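Local coordinates for 2-methyl-3-hydroxypyridine-5-carboxylic acid oxygenase (Mesorhizobium loti, PDB 3ALJ), which probably catalyses the FAD-dependent oxygenation and ring opening of 2-methyl-3-hydroxypyridine-5-carboxylic acid, a step of vitamin B6 degradation, at residues Leu46-Gly50 with Arg106-His110. Sequence-based numbering, arbitrary orientation. Where two conformers were deposited one is given.
With FAD (flavin-adenine dinucleotide), chain B.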
loop_
_atom_site.group_PDB
_atom_site.type_symbol
_atom_site.label_atom_id
_atom_site.label_comp_id
_atom_site.label_asym_id
_atom_site.label_seq_id
_atom_site.Cartn_x
_atom_site.Cartn_y
_atom_site.Cartn_z
ATOM N N LEU A 46 0.370 4.369 16.826
ATOM C CA LEU A 46 0.505 4.614 15.363
ATOM C C LEU A 46 1.562 3.705 14.793
ATOM O O LEU A 46 2.757 3.909 15.062
ATOM C CB LEU A 46 0.828 6.053 15.103
ATOM C CG LEU A 46 -0.136 7.052 15.745
ATOM C CD1 LEU A 46 0.484 8.475 15.628
ATOM C CD2 LEU A 46 -1.509 7.062 15.098
ATOM N N ARG A 47 1.110 2.707 14.018
ATOM C CA ARG A 47 2.061 1.634 13.524
ATOM C C ARG A 47 1.532 1.161 12.171
ATOM O O ARG A 47 0.362 1.371 11.765
ATOM C CB ARG A 47 2.198 0.509 14.610
ATOM C CG ARG A 47 1.005 -0.384 14.687
ATOM C CD ARG A 47 0.876 -0.924 16.178
ATOM N NE ARG A 47 1.416 -2.272 16.478
ATOM C CZ ARG A 47 2.450 -2.613 17.289
ATOM N NH1 ARG A 47 3.209 -1.719 17.943
ATOM N NH2 ARG A 47 2.742 -3.905 17.430
ATOM N N ALA A 48 2.437 0.553 11.394
ATOM C CA ALA A 48 2.042 -0.041 10.107
ATOM C C ALA A 48 2.579 -1.455 10.060
ATOM O O ALA A 48 3.778 -1.617 10.133
ATOM C CB ALA A 48 2.681 0.783 8.894
ATOM N N PHE A 49 1.727 -2.366 9.669
ATOM C CA PHE A 49 2.066 -3.794 9.509
ATOM C C PHE A 49 2.340 -4.115 8.059
ATOM O O PHE A 49 1.904 -3.357 7.140
ATOM C CB PHE A 49 0.813 -4.536 9.936
ATOM C CG PHE A 49 0.613 -4.482 11.409
ATOM C CD1 PHE A 49 -0.324 -3.586 11.952
ATOM C CD2 PHE A 49 1.316 -5.347 12.222
ATOM C CE1 PHE A 49 -0.522 -3.477 13.325
ATOM C CE2 PHE A 49 1.120 -5.301 13.635
ATOM C CZ PHE A 49 0.177 -4.359 14.185
ATOM N N GLY A 50 3.081 -5.185 7.847
ATOM C CA GLY A 50 3.309 -5.659 6.476
ATOM C C GLY A 50 4.802 -5.674 6.105
ATOM O O GLY A 50 5.115 -6.076 4.940
ATOM N N ARG A 106 7.640 -0.479 5.756
ATOM C CA ARG A 106 6.380 0.130 6.082
ATOM C C ARG A 106 6.509 1.168 7.181
ATOM O O ARG A 106 5.888 2.236 7.107
ATOM C CB ARG A 106 5.386 -0.982 6.535
ATOM C CG ARG A 106 4.995 -1.663 5.245
ATOM C CD ARG A 106 3.694 -2.090 5.136
ATOM N NE ARG A 106 3.326 -2.707 3.841
ATOM C CZ ARG A 106 2.114 -2.603 3.303
ATOM N NH1 ARG A 106 1.212 -1.866 3.852
ATOM N NH2 ARG A 106 1.884 -3.264 2.197
ATOM N N SER A 107 7.295 0.847 8.209
ATOM C CA SER A 107 7.505 1.809 9.274
ATOM C C SER A 107 8.148 3.079 8.777
ATOM O O SER A 107 7.775 4.185 9.189
ATOM C CB SER A 107 8.347 1.137 10.325
ATOM O OG SER A 107 7.519 0.204 11.005
ATOM N N HIS A 108 9.063 2.941 7.793
ATOM C CA HIS A 108 9.696 4.168 7.276
ATOM C C HIS A 108 8.714 5.081 6.614
ATOM O O HIS A 108 8.716 6.284 6.858
ATOM C CB HIS A 108 10.829 3.710 6.307
ATOM C CG HIS A 108 11.623 4.852 5.762
ATOM N ND1 HIS A 108 12.606 5.461 6.518
ATOM C CD2 HIS A 108 11.614 5.435 4.561
ATOM C CE1 HIS A 108 13.180 6.392 5.759
ATOM N NE2 HIS A 108 12.622 6.371 4.557
ATOM N N LEU A 109 7.823 4.508 5.802
ATOM C CA LEU A 109 6.859 5.329 5.125
ATOM C C LEU A 109 5.847 5.943 6.127
ATOM O O LEU A 109 5.534 7.115 6.104
ATOM C CB LEU A 109 6.142 4.511 4.047
ATOM C CG LEU A 109 4.969 5.172 3.335
ATOM C CD1 LEU A 109 5.444 6.496 2.706
ATOM C CD2 LEU A 109 4.391 4.235 2.358
ATOM N N HIS A 110 5.356 5.028 7.001
ATOM C CA HIS A 110 4.313 5.443 7.917
ATOM C C HIS A 110 4.895 6.513 8.897
ATOM O O HIS A 110 4.203 7.538 9.100
ATOM C CB HIS A 110 3.767 4.167 8.611
ATOM C CG HIS A 110 2.482 4.408 9.281
ATOM N ND1 HIS A 110 2.396 4.699 10.612
ATOM C CD2 HIS A 110 1.214 4.416 8.792
ATOM C CE1 HIS A 110 1.124 4.843 10.928
ATOM N NE2 HIS A 110 0.393 4.720 9.827
HETATM P PA FAD B . -4.679 0.479 6.147
HETATM O O1A FAD B . -3.227 0.594 5.802
HETATM O O2A FAD B . -5.237 -0.792 6.428
HETATM O O5B FAD B . -4.907 1.455 7.380
HETATM C C5B FAD B . -6.223 1.574 8.015
HETATM C C4B FAD B . -5.862 2.118 9.382
HETATM O O4B FAD B . -7.192 2.319 9.972
HETATM C C3B FAD B . -5.176 1.165 10.290
HETATM O O3B FAD B . -4.099 1.807 11.002
HETATM C C2B FAD B . -6.334 0.626 11.206
HETATM O O2B FAD B . -5.889 0.236 12.517
HETATM C C1B FAD B . -7.217 1.819 11.371
HETATM N N9A FAD B . -8.602 1.512 11.530
HETATM C C8A FAD B . -9.325 0.431 11.077
HETATM N N7A FAD B . -10.628 0.553 11.370
HETATM C C5A FAD B . -10.752 1.755 12.049
HETATM C C6A FAD B . -11.860 2.457 12.519
HETATM N N6A FAD B . -13.123 1.921 12.422
HETATM N N1A FAD B . -11.619 3.635 13.099
HETATM C C2A FAD B . -10.390 4.145 13.242
HETATM N N3A FAD B . -9.266 3.533 12.770
HETATM C C4A FAD B . -9.493 2.343 12.148
HETATM N N1 FAD B . 0.637 -1.354 -1.730
HETATM C C2 FAD B . 1.584 -0.673 -2.349
HETATM O O2 FAD B . 1.428 0.489 -2.757
HETATM N N3 FAD B . 2.824 -1.266 -2.585
HETATM C C4 FAD B . 3.113 -2.559 -2.145
HETATM O O4 FAD B . 4.319 -2.996 -2.250
HETATM C C4X FAD B . 2.093 -3.252 -1.517
HETATM N N5 FAD B . 2.297 -4.626 -1.148
HETATM C C5X FAD B . 1.249 -5.331 -0.584
HETATM C C6 FAD B . 1.378 -6.703 -0.308
HETATM C C7 FAD B . 0.365 -7.389 0.312
HETATM C C7M FAD B . 0.551 -8.903 0.618
HETATM C C8 FAD B . -0.827 -6.762 0.608
HETATM C C8M FAD B . -2.007 -7.510 1.270
HETATM C C9 FAD B . -0.974 -5.396 0.332
HETATM C C9A FAD B . 0.057 -4.670 -0.314
HETATM N N10 FAD B . -0.085 -3.253 -0.654
HETATM C C10 FAD B . 0.907 -2.601 -1.284
HETATM C "C1'" FAD B . -1.428 -2.557 -0.365
HETATM C "C2'" FAD B . -1.297 -1.737 0.911
HETATM O "O2'" FAD B . -0.880 -2.600 1.990
HETATM C "C3'" FAD B . -2.682 -1.192 1.309
HETATM O "O3'" FAD B . -3.406 -0.895 0.056
HETATM C "C4'" FAD B . -2.646 0.071 2.064
HETATM O "O4'" FAD B . -1.975 -0.211 3.324
HETATM C "C5'" FAD B . -4.016 0.558 2.407
HETATM O "O5'" FAD B . -3.897 1.762 3.158
HETATM P P FAD B . -5.195 2.268 3.905
HETATM O O1P FAD B . -4.769 3.469 4.637
HETATM O O2P FAD B . -6.378 2.348 2.992
HETATM O O3P FAD B . -5.562 1.075 4.934
HETATM O O HOH W 1 5.263 1.009 12.133
HETATM O O HOH W 2 0.914 -0.823 6.606
#
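Ala48 packs into the start of helix 106-119, its CB 3.6 Å from His110 CB and 4.0 Å from Arg106 CB. His110, with CG anti to the backbone N (chi1 -165°), lays its ring beside the loop; Arg47 O sits over one face near the rim, 3.7 Å from His110 CE1. NE2 of that ring bonds to Gly19 O, in what looks like the GxGxxG turn, whereas ND1, in this one of two conformers, is buried without a partner.

No direct hydrogen bond joins the two segments; water does. One water donates to Phe49 O (2.8 Å) and accepts from Arg106 NH1 (3.0 Å); another accepts from Ala48 N and, in one of the two Ser107 conformers, also bonds to Ser107 OG.

Arg106 bends at chi2 and runs past Phe49 O and Gly50 CA. Its guanidinium grips FAD O2' with NH1 and NH2, each 2.9 Å away, at N-H...O angles of 142° and 144°, while NE bonds to Gly52 O. A leucine here would probably leave the ribityl hydroxyl without both donors and the Phe49 water without its second anchor.

This is the ribityl side of the FAD site in a flavin-dependent oxygenase, whose dinucleotide-binding core appears to be of the Rossmann type.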